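Local coordinates for protein putative XRE-family transcriptional regulator (PDB 2OFY) that probably binds DNA as a two-chain transcriptional regulator of the XRE family, built on a helix-turn-helix domain, at residues A[11-16]-A[76-81]; A[19-24]-A[45-50]; A[23-28]-A[65-70]; A[31-36]-A[61-66]. All blocks are in the same frame, centred on the assembly; numbering follows the deposited sequence. Where two conformers were deposited one is given.

Contact 1 (A[11-16]-A[76-81]); sequences LERGQR and AVVTFG
Arg13 and Arg16, one turn apart on helix 8-25, reach across to Val77, Val78, Thr79 and Phe80, so that the extended tail after helix 71-75 of this helix-turn-helix protein lies back along its first helix. The hydrogen bonding is centred on one carbonyl. Arg13 grips Thr79 O side-on with two nitrogens: NE at 2.9 Å from Thr79 O and NH2 at 2.8 Å from the same oxygen. The oxygen sits at the edge of the guanidinium, only 11° out of its plane, and neither N-H points straight at it, as expected when two donors share one oxygen. Arginine suits the place because a long chain, extended from CG to NE, can carry two donors from a helix to a backbone oxygen of the tail. A methionine in place of Arg13 would probably leave Thr79 O without both donors and let the tail drift from the helix.

Apolar contacts support the grip. The methylenes of Arg13 run at about a right angle across Val78, with CG 3.8 Å from Val78 CG1, while Phe80 brings CD1 over one face of the guanidinium, the two planes being 31° apart. The second subunit completes the site: its Phe58 packs on Arg13 and Val78, and its Arg65 donates to Val78 O, so the tail belongs to the dimer interface.

The one salt bridge stays within the helix: Arg16 NH2 to Glu12 OE1, 3.3 Å, a weak hydrogen bond. At the other end of the same guanidinium NH1 lies 3.5 Å from Val78 CG1.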
loop_
_atom_site.group_PDB
_atom_site.type_symbol
_atom_site.label_atom_id
_atom_site.label_comp_id
_atom_site.label_asym_id
_atom_site.label_seq_id
_atom_site.Cartn_x
_atom_site.Cartn_y
_atom_site.Cartn_z
ATOM N N LEU A 11 3.456 -10.691 -9.364
ATOM C CA LEU A 11 2.243 -11.520 -9.376
ATOM C C LEU A 11 2.153 -12.338 -8.112
ATOM O O LEU A 11 1.072 -12.428 -7.464
ATOM C CB LEU A 11 2.285 -12.404 -10.624
ATOM C CG LEU A 11 1.184 -13.477 -10.718
ATOM C CD1 LEU A 11 -0.179 -12.767 -10.666
ATOM C CD2 LEU A 11 1.332 -14.380 -11.951
ATOM N N GLU A 12 3.280 -12.938 -7.737
ATOM C CA GLU A 12 3.284 -13.775 -6.541
ATOM C C GLU A 12 2.966 -12.949 -5.277
ATOM O O GLU A 12 2.207 -13.420 -4.422
ATOM C CB GLU A 12 4.621 -14.489 -6.416
ATOM C CG GLU A 12 4.621 -15.596 -5.390
ATOM C CD GLU A 12 5.948 -16.342 -5.362
ATOM O OE1 GLU A 12 7.031 -15.716 -5.493
ATOM O OE2 GLU A 12 5.894 -17.573 -5.245
ATOM N N ARG A 13 3.516 -11.736 -5.151
ATOM C CA ARG A 13 3.157 -10.884 -3.991
ATOM C C ARG A 13 1.672 -10.557 -3.919
ATOM O O ARG A 13 1.056 -10.551 -2.843
ATOM C CB ARG A 13 3.900 -9.541 -4.051
ATOM C CG ARG A 13 5.365 -9.619 -3.838
ATOM C CD ARG A 13 5.865 -8.184 -3.577
ATOM N NE ARG A 13 7.312 -8.141 -3.629
ATOM C CZ ARG A 13 8.011 -7.719 -4.674
ATOM N NH1 ARG A 13 7.402 -7.272 -5.774
ATOM N NH2 ARG A 13 9.324 -7.751 -4.623
ATOM N N GLY A 14 1.100 -10.243 -5.080
ATOM C CA GLY A 14 -0.340 -9.949 -5.194
ATOM C C GLY A 14 -1.131 -11.155 -4.735
ATOM O O GLY A 14 -2.112 -11.045 -4.006
ATOM N N GLN A 15 -0.748 -12.340 -5.225
ATOM C CA GLN A 15 -1.441 -13.595 -4.829
ATOM C C GLN A 15 -1.322 -13.877 -3.335
ATOM O O GLN A 15 -2.325 -14.211 -2.688
ATOM C CB GLN A 15 -0.869 -14.744 -5.655
ATOM C CG GLN A 15 -1.452 -14.555 -7.082
ATOM C CD GLN A 15 -0.835 -15.485 -8.100
ATOM O OE1 GLN A 15 0.234 -16.099 -7.847
ATOM N NE2 GLN A 15 -1.516 -15.620 -9.269
ATOM N N ARG A 16 -0.121 -13.749 -2.771
ATOM C CA ARG A 16 0.021 -13.921 -1.314
ATOM C C ARG A 16 -0.845 -12.971 -0.515
ATOM O O ARG A 16 -1.446 -13.346 0.482
ATOM C CB ARG A 16 1.492 -13.646 -0.900
ATOM C CG ARG A 16 2.394 -14.672 -1.437
ATOM C CD ARG A 16 3.723 -14.324 -0.836
ATOM N NE ARG A 16 4.784 -14.814 -1.618
ATOM C CZ ARG A 16 6.032 -14.378 -1.493
ATOM N NH1 ARG A 16 6.325 -13.418 -0.601
ATOM N NH2 ARG A 16 6.960 -14.908 -2.252
ATOM N N ALA A 76 4.923 -8.208 6.142
ATOM C CA ALA A 76 5.962 -9.160 6.568
ATOM C C ALA A 76 6.130 -10.417 5.722
ATOM O O ALA A 76 7.233 -10.990 5.684
ATOM C CB ALA A 76 5.743 -9.547 8.026
ATOM N N VAL A 77 5.058 -10.890 5.058
ATOM C CA VAL A 77 5.204 -12.091 4.193
ATOM C C VAL A 77 5.958 -11.931 2.901
ATOM O O VAL A 77 6.171 -12.919 2.205
ATOM C CB VAL A 77 3.849 -12.783 3.840
ATOM C CG1 VAL A 77 3.103 -13.167 5.109
ATOM C CG2 VAL A 77 3.007 -11.906 2.892
ATOM N N VAL A 78 6.307 -10.681 2.536
ATOM C CA VAL A 78 7.015 -10.414 1.287
ATOM C C VAL A 78 8.374 -9.739 1.442
ATOM O O VAL A 78 8.675 -9.112 2.474
ATOM C CB VAL A 78 6.208 -9.519 0.362
ATOM C CG1 VAL A 78 5.004 -10.246 -0.150
ATOM C CG2 VAL A 78 5.815 -8.207 1.113
ATOM N N THR A 79 9.131 -9.843 0.351
ATOM C CA THR A 79 10.428 -9.193 0.174
ATOM C C THR A 79 10.384 -8.116 -0.896
ATOM O O THR A 79 9.710 -8.252 -1.933
ATOM C CB THR A 79 11.485 -10.178 -0.243
ATOM O OG1 THR A 79 11.152 -10.733 -1.529
ATOM C CG2 THR A 79 11.578 -11.288 0.767
ATOM N N PHE A 80 11.125 -7.042 -0.622
ATOM C CA PHE A 80 11.272 -5.936 -1.535
ATOM C C PHE A 80 12.744 -5.753 -1.683
ATOM O O PHE A 80 13.482 -5.963 -0.711
ATOM C CB PHE A 80 10.681 -4.653 -0.939
ATOM C CG PHE A 80 9.279 -4.819 -0.395
ATOM C CD1 PHE A 80 8.220 -5.124 -1.247
ATOM C CD2 PHE A 80 9.032 -4.688 0.953
ATOM C CE1 PHE A 80 6.959 -5.242 -0.762
ATOM C CE2 PHE A 80 7.811 -4.802 1.434
ATOM C CZ PHE A 80 6.747 -5.128 0.605
ATOM N N GLY A 81 13.142 -5.365 -2.895
ATOM C CA GLY A 81 14.480 -4.895 -3.186
ATOM C C GLY A 81 15.395 -6.048 -3.534
ATOM O O GLY A 81 14.921 -7.179 -3.749
#

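Contact 2 (A[19-24]-A[45-50]); sequences ELLRSA and RKIETG
Leu21 and Arg22 of helix 8-25 meet Ile47 and Glu48 in a buried contact between the first helix of the domain and helix 41-48, the second helix of the helix-turn-helix, which in this family usually reads the DNA. The apolar half is one close touch, Leu21 CD1 to Ile47 CG2 at 3.5 Å; Ile60 of helix 57-66 packs on both side chains.

The polar half turns on the carboxylate of Glu48. Its extended chain carries the group in beside Arg22, whose CD lies 3.4 Å from Glu48 OE1. The guanidinium and carboxylate planes are only 11° apart, yet the oxygen stands well out of the guanidinium plane, so no N-H points at it and the two attract only as nearby opposite charges; Arg22 NH1 bonds to Gly26 O. The mate of Glu48 is Arg25, one turn beyond Arg22, through a salt bridge from NE to OE2. A water donates to Glu48 OE2 at 2.8 Å and, weakly, to Leu21 O. A leucine at Glu48 would probably leave the charge of Arg25 without its mate and this water without its stronger acceptor.

Two arginines beside one buried carboxylate would probably favour its ionised form, making the junction electrostatic as well as apolar.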
loop_
_atom_site.group_PDB
_atom_site.type_symbol
_atom_site.label_atom_id
_atom_site.label_comp_id
_atom_site.label_asym_id
_atom_site.label_seq_id
_atom_site.Cartn_x
_atom_site.Cartn_y
_atom_site.Cartn_z
ATOM N N GLU A 19 -4.468 -14.123 -0.655
ATOM C CA GLU A 19 -4.677 -15.282 0.216
ATOM C C GLU A 19 -4.730 -14.871 1.675
ATOM O O GLU A 19 -5.590 -15.378 2.423
ATOM C CB GLU A 19 -3.553 -16.313 0.034
ATOM C CG GLU A 19 -3.850 -17.623 0.829
ATOM C CD GLU A 19 -2.681 -18.613 0.941
ATOM O OE1 GLU A 19 -1.687 -18.466 0.196
ATOM O OE2 GLU A 19 -2.768 -19.558 1.776
ATOM N N LEU A 20 -3.850 -13.965 2.087
ATOM C CA LEU A 20 -3.830 -13.489 3.498
ATOM C C LEU A 20 -5.115 -12.741 3.876
ATOM O O LEU A 20 -5.688 -12.981 4.969
ATOM C CB LEU A 20 -2.669 -12.506 3.653
ATOM C CG LEU A 20 -1.625 -12.605 4.716
ATOM C CD1 LEU A 20 -1.351 -14.068 5.154
ATOM C CD2 LEU A 20 -0.389 -11.964 4.126
ATOM N N LEU A 21 -5.588 -11.890 2.970
ATOM C CA LEU A 21 -6.836 -11.132 3.180
ATOM C C LEU A 21 -8.024 -12.123 3.218
ATOM O O LEU A 21 -8.941 -11.998 4.048
ATOM C CB LEU A 21 -7.048 -10.096 2.074
ATOM C CG LEU A 21 -6.000 -8.972 2.202
ATOM C CD1 LEU A 21 -6.148 -8.012 1.033
ATOM C CD2 LEU A 21 -6.120 -8.239 3.553
ATOM N N ARG A 22 -8.010 -13.102 2.314
ATOM C CA ARG A 22 -9.099 -14.095 2.314
ATOM C C ARG A 22 -9.131 -14.875 3.648
ATOM O O ARG A 22 -10.199 -15.041 4.224
ATOM C CB ARG A 22 -8.966 -15.053 1.091
ATOM C CG ARG A 22 -9.974 -16.252 1.063
ATOM C CD ARG A 22 -11.327 -15.747 1.113
ATOM N NE ARG A 22 -12.364 -16.777 1.302
ATOM C CZ ARG A 22 -13.015 -16.953 2.439
ATOM N NH1 ARG A 22 -12.694 -16.242 3.517
ATOM N NH2 ARG A 22 -13.965 -17.873 2.492
ATOM N N SER A 23 -7.968 -15.318 4.109
ATOM C CA SER A 23 -7.894 -16.081 5.365
ATOM C C SER A 23 -8.347 -15.184 6.509
ATOM O O SER A 23 -9.066 -15.644 7.418
ATOM C CB SER A 23 -6.454 -16.541 5.614
ATOM O OG SER A 23 -6.128 -17.545 4.659
ATOM N N ALA A 24 -7.944 -13.906 6.502
ATOM C CA ALA A 24 -8.366 -12.971 7.578
ATOM C C ALA A 24 -9.880 -12.727 7.577
ATOM O O ALA A 24 -10.527 -12.649 8.638
ATOM C CB ALA A 24 -7.625 -11.663 7.541
ATOM N N ARG A 45 -13.087 -9.481 -4.489
ATOM C CA ARG A 45 -12.853 -10.773 -5.131
ATOM C C ARG A 45 -11.531 -10.800 -5.892
ATOM O O ARG A 45 -10.764 -11.746 -5.797
ATOM C CB ARG A 45 -14.002 -11.115 -6.093
ATOM C CG ARG A 45 -13.866 -12.509 -6.709
ATOM C CD ARG A 45 -14.987 -12.824 -7.694
ATOM N NE ARG A 45 -16.302 -12.374 -7.236
ATOM C CZ ARG A 45 -17.083 -13.012 -6.363
ATOM N NH1 ARG A 45 -16.706 -14.163 -5.811
ATOM N NH2 ARG A 45 -18.265 -12.491 -6.049
ATOM N N LYS A 46 -11.331 -9.775 -6.727
ATOM C CA LYS A 46 -10.123 -9.693 -7.500
ATOM C C LYS A 46 -8.935 -9.540 -6.588
ATOM O O LYS A 46 -7.899 -10.157 -6.834
ATOM C CB LYS A 46 -10.228 -8.501 -8.441
ATOM C CG LYS A 46 -11.147 -8.840 -9.633
ATOM C CD LYS A 46 -11.296 -7.585 -10.529
ATOM C CE LYS A 46 -12.238 -7.929 -11.690
ATOM N NZ LYS A 46 -12.751 -6.733 -12.420
ATOM N N ILE A 47 -9.062 -8.732 -5.531
ATOM C CA ILE A 47 -7.895 -8.621 -4.589
ATOM C C ILE A 47 -7.601 -10.008 -3.960
ATOM O O ILE A 47 -6.463 -10.461 -3.922
ATOM C CB ILE A 47 -8.146 -7.569 -3.488
ATOM C CG1 ILE A 47 -8.073 -6.158 -4.128
ATOM C CG2 ILE A 47 -7.102 -7.762 -2.350
ATOM C CD1 ILE A 47 -8.789 -5.147 -3.207
ATOM N N GLU A 48 -8.643 -10.685 -3.473
ATOM C CA GLU A 48 -8.457 -11.931 -2.742
ATOM C C GLU A 48 -7.846 -13.034 -3.611
ATOM O O GLU A 48 -7.187 -13.976 -3.105
ATOM C CB GLU A 48 -9.807 -12.400 -2.181
ATOM C CG GLU A 48 -10.215 -11.621 -0.977
ATOM C CD GLU A 48 -11.462 -12.200 -0.285
ATOM O OE1 GLU A 48 -12.139 -13.065 -0.860
ATOM O OE2 GLU A 48 -11.718 -11.743 0.835
ATOM N N THR A 49 -8.132 -12.956 -4.913
ATOM C CA THR A 49 -7.726 -13.983 -5.857
ATOM C C THR A 49 -6.544 -13.569 -6.720
ATOM O O THR A 49 -6.186 -14.296 -7.684
ATOM C CB THR A 49 -8.911 -14.430 -6.750
ATOM O OG1 THR A 49 -9.374 -13.275 -7.487
ATOM C CG2 THR A 49 -10.032 -15.004 -5.887
ATOM N N GLY A 50 -5.951 -12.427 -6.406
ATOM C CA GLY A 50 -4.743 -11.881 -7.051
ATOM C C GLY A 50 -4.922 -11.421 -8.489
ATOM O O GLY A 50 -3.977 -11.494 -9.296
HETATM O O HOH W 1 -10.739 -9.904 2.649
#

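Contact 3 (A[23-28]-A[65-70]); sequences SARGDM and RVLDLS
Leu67 points its forked end at the last turn of helix 8-25, packing the end of helix 57-66 against the bend where the first helix of the helix-turn-helix domain stops. The fork at CG sends its two methyls to different partners. CD1 goes to Ala24, 4.0 Å from CB, whereas CD2 lies 3.7 Å from Arg25 CA and 3.9 Å from the selenium, SE, of Met28, a selenomethionine whose chain crosses Leu67 at a slant. Leu69, beyond the Schellman turn at Asp68, sends CD2 to the same Ala24 CB at 3.9 Å, so the small methyl is met by two leucines; alanine fits because it leaves room for both, and for Leu67 to reach the helix backbone.

The chain reverses through a type II' turn from Arg25 to Met28, in which Gly26 takes the positive phi that suits glycine at this position. That turn brings Met28 round to the same leucine that Ala24 and Arg25 touch. The side chain of Arg25 leads away from Leu67 toward Glu48, its aliphatic part resting on Val33 of helix 30-37. Bent at chi3, it also ties the turn: NH1 donates to Met28 O at 2.9 Å, the acceptor lying within 2° of the guanidinium plane and the donor almost on the line of the C=O bond.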
loop_
_atom_site.group_PDB
_atom_site.type_symbol
_atom_site.label_atom_id
_atom_site.label_comp_id
_atom_site.label_asym_id
_atom_site.label_seq_id
_atom_site.Cartn_x
_atom_site.Cartn_y
_atom_site.Cartn_z
ATOM N N SER A 23 -7.968 -15.318 4.109
ATOM C CA SER A 23 -7.894 -16.081 5.365
ATOM C C SER A 23 -8.347 -15.184 6.509
ATOM O O SER A 23 -9.066 -15.644 7.418
ATOM C CB SER A 23 -6.454 -16.541 5.614
ATOM O OG SER A 23 -6.128 -17.545 4.659
ATOM N N ALA A 24 -7.944 -13.906 6.502
ATOM C CA ALA A 24 -8.366 -12.971 7.578
ATOM C C ALA A 24 -9.880 -12.727 7.577
ATOM O O ALA A 24 -10.527 -12.649 8.638
ATOM C CB ALA A 24 -7.625 -11.663 7.541
ATOM N N ARG A 25 -10.467 -12.723 6.393
ATOM C CA ARG A 25 -11.923 -12.569 6.289
ATOM C C ARG A 25 -12.615 -13.795 6.918
ATOM O O ARG A 25 -13.606 -13.641 7.649
ATOM C CB ARG A 25 -12.338 -12.340 4.847
ATOM C CG ARG A 25 -13.869 -12.174 4.729
ATOM C CD ARG A 25 -14.267 -11.652 3.369
ATOM N NE ARG A 25 -13.894 -12.535 2.260
ATOM C CZ ARG A 25 -14.568 -13.635 1.882
ATOM N NH1 ARG A 25 -15.653 -14.112 2.569
ATOM N NH2 ARG A 25 -14.146 -14.292 0.801
ATOM N N GLY A 26 -12.081 -14.993 6.673
ATOM C CA GLY A 26 -12.630 -16.186 7.343
ATOM C C GLY A 26 -14.099 -16.303 6.998
ATOM O O GLY A 26 -14.449 -16.270 5.810
ATOM N N ASP A 27 -14.975 -16.439 8.006
ATOM C CA ASP A 27 -16.393 -16.660 7.724
ATOM C C ASP A 27 -17.219 -15.416 7.475
ATOM O O ASP A 27 -18.447 -15.511 7.258
ATOM C CB ASP A 27 -17.026 -17.499 8.847
ATOM C CG ASP A 27 -16.349 -18.831 9.000
ATOM O OD1 ASP A 27 -15.976 -19.413 7.951
ATOM O OD2 ASP A 27 -16.178 -19.314 10.149
HETATM N N MSE A 28 -16.586 -14.255 7.554
HETATM C CA MSE A 28 -17.283 -13.005 7.375
HETATM C C MSE A 28 -17.701 -12.847 5.901
HETATM O O MSE A 28 -17.038 -13.361 4.987
HETATM C CB MSE A 28 -16.406 -11.813 7.799
HETATM C CG MSE A 28 -15.987 -11.783 9.265
HETATM SE SE MSE A 28 -14.485 -10.492 9.362
HETATM C CE MSE A 28 -15.661 -8.913 8.859
ATOM N N ARG A 65 -8.148 -2.696 7.847
ATOM C CA ARG A 65 -8.804 -2.125 9.055
ATOM C C ARG A 65 -10.131 -2.846 9.378
ATOM O O ARG A 65 -10.389 -3.165 10.515
ATOM C CB ARG A 65 -8.955 -0.628 8.985
ATOM C CG ARG A 65 -9.573 -0.069 7.771
ATOM C CD ARG A 65 -11.045 0.244 7.931
ATOM N NE ARG A 65 -11.577 0.912 6.751
ATOM C CZ ARG A 65 -12.812 1.371 6.661
ATOM N NH1 ARG A 65 -13.626 1.230 7.717
ATOM N NH2 ARG A 65 -13.218 2.002 5.543
ATOM N N VAL A 66 -10.956 -3.117 8.368
ATOM C CA VAL A 66 -12.240 -3.810 8.558
ATOM C C VAL A 66 -11.979 -5.189 9.182
ATOM O O VAL A 66 -12.765 -5.648 10.053
ATOM C CB VAL A 66 -13.040 -3.924 7.233
ATOM C CG1 VAL A 66 -14.273 -4.869 7.371
ATOM C CG2 VAL A 66 -13.484 -2.488 6.695
ATOM N N LEU A 67 -10.882 -5.832 8.757
ATOM C CA LEU A 67 -10.528 -7.186 9.212
ATOM C C LEU A 67 -9.701 -7.211 10.488
ATOM O O LEU A 67 -9.287 -8.305 10.931
ATOM C CB LEU A 67 -9.804 -7.960 8.097
ATOM C CG LEU A 67 -10.579 -8.053 6.787
ATOM C CD1 LEU A 67 -9.626 -8.700 5.776
ATOM C CD2 LEU A 67 -11.853 -8.942 6.995
ATOM N N ASP A 68 -9.486 -6.030 11.100
ATOM C CA ASP A 68 -8.613 -5.890 12.268
ATOM C C ASP A 68 -7.281 -6.551 12.062
ATOM O O ASP A 68 -6.761 -7.273 12.940
ATOM C CB ASP A 68 -9.249 -6.453 13.517
ATOM C CG ASP A 68 -9.523 -5.387 14.511
ATOM O OD1 ASP A 68 -8.718 -5.275 15.469
ATOM O OD2 ASP A 68 -10.514 -4.640 14.306
ATOM N N LEU A 69 -6.727 -6.259 10.904
ATOM C CA LEU A 69 -5.495 -6.896 10.483
ATOM C C LEU A 69 -4.429 -5.789 10.409
ATOM O O LEU A 69 -4.714 -4.706 9.914
ATOM C CB LEU A 69 -5.809 -7.558 9.145
ATOM C CG LEU A 69 -4.770 -8.310 8.379
ATOM C CD1 LEU A 69 -4.350 -9.563 9.164
ATOM C CD2 LEU A 69 -5.282 -8.661 6.928
ATOM N N SER A 70 -3.245 -6.015 10.994
ATOM C CA SER A 70 -2.175 -5.017 10.916
ATOM C C SER A 70 -1.465 -5.097 9.568
ATOM O O SER A 70 -1.090 -6.186 9.136
ATOM C CB SER A 70 -1.134 -5.242 12.033
ATOM O OG SER A 70 0.103 -4.581 11.754
#

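Contact 4 (A[31-36]-A[61-66]); sequences VTVAFD and AAVARV
Val33 and Asp36 face Val63, Arg65 and Val66 where helices 30-37 and 57-66 cross, their short segments 9.3 Å apart at closest axis approach and 122° apart in direction. The backbones come nearest at Asp36 and Val66, at the ends of the segments. Val66 is the wedge. Its CG1, anti to the backbone N (chi1 170°), runs in between Val33 and Asp36, 3.8 Å from Asp36 CB. The other methyl, CG2, presses on the backbone of the opposing helix, 3.5 Å from Asp36 C. A beta-branched residue serves well here, since the branch lets CG1 enter between Val33 and Asp36 while CG2 covers Asp36. Deeper in, Val33 CG1 lies 4.2 Å from Val63 CG1, a looser touch of valine on valine; Leu44 of helix 41-48 and Leu67 also lie against Val33, which joins this contact to the core of the domain.

At the outer edge of the contact, Arg65 folds back over its neighbour: Val66 CG2 sits 3.6 Å from one face of the guanidinium, nearer the border of the group than its middle. The group is thus carried close to Asp36 O, but at poor angles for direct bonding. A water makes the link instead, donating to Asp36 O at 2.7 Å and accepting from Arg65 NH1 at 2.9 Å.

The chemistry is therefore divided: valine methyls hold the helices together, and a water-linked arginine lies at the margin. The carboxylate of Asp36 stands 6.8 Å away, OD2 to Arg65 NH1, so any attraction between the two charges is probably modest.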
loop_
_atom_site.group_PDB
_atom_site.type_symbol
_atom_site.label_atom_id
_atom_site.label_comp_id
_atom_site.label_asym_id
_atom_site.label_seq_id
_atom_site.Cartn_x
_atom_site.Cartn_y
_atom_site.Cartn_z
ATOM N N VAL A 31 -19.751 -9.258 1.189
ATOM C CA VAL A 31 -20.519 -8.023 1.000
ATOM C C VAL A 31 -20.261 -7.121 2.185
ATOM O O VAL A 31 -20.062 -5.923 2.032
ATOM C CB VAL A 31 -22.033 -8.300 0.932
ATOM C CG1 VAL A 31 -22.795 -6.964 0.903
ATOM C CG2 VAL A 31 -22.337 -9.147 -0.301
ATOM N N THR A 32 -20.285 -7.690 3.378
ATOM C CA THR A 32 -20.088 -6.859 4.540
ATOM C C THR A 32 -18.684 -6.219 4.548
ATOM O O THR A 32 -18.529 -5.013 4.777
ATOM C CB THR A 32 -20.328 -7.655 5.781
ATOM O OG1 THR A 32 -21.686 -8.162 5.728
ATOM C CG2 THR A 32 -20.132 -6.787 6.968
ATOM N N VAL A 33 -17.688 -7.048 4.307
ATOM C CA VAL A 33 -16.289 -6.549 4.180
ATOM C C VAL A 33 -16.214 -5.406 3.127
ATOM O O VAL A 33 -15.716 -4.328 3.426
ATOM C CB VAL A 33 -15.274 -7.670 3.931
ATOM C CG1 VAL A 33 -13.853 -6.993 3.789
ATOM C CG2 VAL A 33 -15.274 -8.660 5.106
ATOM N N ALA A 34 -16.718 -5.653 1.906
ATOM C CA ALA A 34 -16.674 -4.678 0.799
ATOM C C ALA A 34 -17.398 -3.391 1.201
ATOM O O ALA A 34 -16.857 -2.276 1.052
ATOM C CB ALA A 34 -17.327 -5.280 -0.439
ATOM N N PHE A 35 -18.602 -3.532 1.793
ATOM C CA PHE A 35 -19.373 -2.359 2.246
ATOM C C PHE A 35 -18.622 -1.525 3.289
ATOM O O PHE A 35 -18.565 -0.299 3.155
ATOM C CB PHE A 35 -20.772 -2.722 2.772
ATOM C CG PHE A 35 -21.544 -1.532 3.351
ATOM C CD1 PHE A 35 -22.114 -0.539 2.524
ATOM C CD2 PHE A 35 -21.685 -1.386 4.730
ATOM C CE1 PHE A 35 -22.792 0.546 3.080
ATOM C CE2 PHE A 35 -22.367 -0.295 5.286
ATOM C CZ PHE A 35 -22.932 0.672 4.460
ATOM N N ASP A 36 -18.077 -2.176 4.322
ATOM C CA ASP A 36 -17.399 -1.481 5.414
ATOM C C ASP A 36 -16.083 -0.838 4.946
ATOM O O ASP A 36 -15.693 0.191 5.489
ATOM C CB ASP A 36 -17.100 -2.447 6.608
ATOM C CG ASP A 36 -18.355 -2.873 7.379
ATOM O OD1 ASP A 36 -19.481 -2.352 7.130
ATOM O OD2 ASP A 36 -18.236 -3.763 8.288
ATOM N N ALA A 61 -5.359 -0.880 2.869
ATOM C CA ALA A 61 -5.489 -0.320 4.193
ATOM C C ALA A 61 -6.932 -0.403 4.695
ATOM O O ALA A 61 -7.167 -0.690 5.828
ATOM C CB ALA A 61 -5.000 1.146 4.178
ATOM N N ALA A 62 -7.901 -0.097 3.841
ATOM C CA ALA A 62 -9.280 -0.033 4.293
ATOM C C ALA A 62 -9.746 -1.449 4.600
ATOM O O ALA A 62 -10.513 -1.662 5.538
ATOM C CB ALA A 62 -10.140 0.614 3.229
ATOM N N VAL A 63 -9.357 -2.390 3.756
ATOM C CA VAL A 63 -9.834 -3.782 3.944
ATOM C C VAL A 63 -9.168 -4.315 5.227
ATOM O O VAL A 63 -9.812 -4.940 6.084
ATOM C CB VAL A 63 -9.518 -4.668 2.762
ATOM C CG1 VAL A 63 -9.737 -6.193 3.126
ATOM C CG2 VAL A 63 -10.315 -4.224 1.526
ATOM N N ALA A 64 -7.885 -4.073 5.376
ATOM C CA ALA A 64 -7.167 -4.529 6.598
ATOM C C ALA A 64 -7.800 -3.981 7.853
ATOM O O ALA A 64 -8.000 -4.714 8.848
ATOM C CB ALA A 64 -5.615 -4.166 6.520
ATOM N N ARG A 65 -8.148 -2.696 7.847
ATOM C CA ARG A 65 -8.804 -2.125 9.055
ATOM C C ARG A 65 -10.131 -2.846 9.378
ATOM O O ARG A 65 -10.389 -3.165 10.515
ATOM C CB ARG A 65 -8.955 -0.628 8.985
ATOM C CG ARG A 65 -9.573 -0.069 7.771
ATOM C CD ARG A 65 -11.045 0.244 7.931
ATOM N NE ARG A 65 -11.577 0.912 6.751
ATOM C CZ ARG A 65 -12.812 1.371 6.661
ATOM N NH1 ARG A 65 -13.626 1.230 7.717
ATOM N NH2 ARG A 65 -13.218 2.002 5.543
ATOM N N VAL A 66 -10.956 -3.117 8.368
ATOM C CA VAL A 66 -12.240 -3.810 8.558
ATOM C C VAL A 66 -11.979 -5.189 9.182
ATOM O O VAL A 66 -12.765 -5.648 10.053
ATOM C CB VAL A 66 -13.040 -3.924 7.233
ATOM C CG1 VAL A 66 -14.273 -4.869 7.371
ATOM C CG2 VAL A 66 -13.484 -2.488 6.695
HETATM O O HOH W 2 -16.527 1.127 7.863
#

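Overall arrangement
Three of the contacts knit the helix-turn-helix domain, and contact 1 closes the chain around them. Contacts 2 and 3 both start from the end of helix 8-25, with centres 10 Å apart, and touch through a salt bridge and leucine packing. Contacts 3 and 4 end on helix 57-66, their centres only 8 Å apart, while contacts 2 and 4 alternate along the sequence, interlocking helices 8-25, 30-37, 41-48 and 57-66. Contact 1 lies 21 Å from contact 4, centre to centre, across the middle of the molecule. Contacts 2 and 4 thus pack helices 41-48 and 30-37, the probable DNA-binding pair, against helices 8-25 and 57-66, and the tail of contact 1 meets the second subunit.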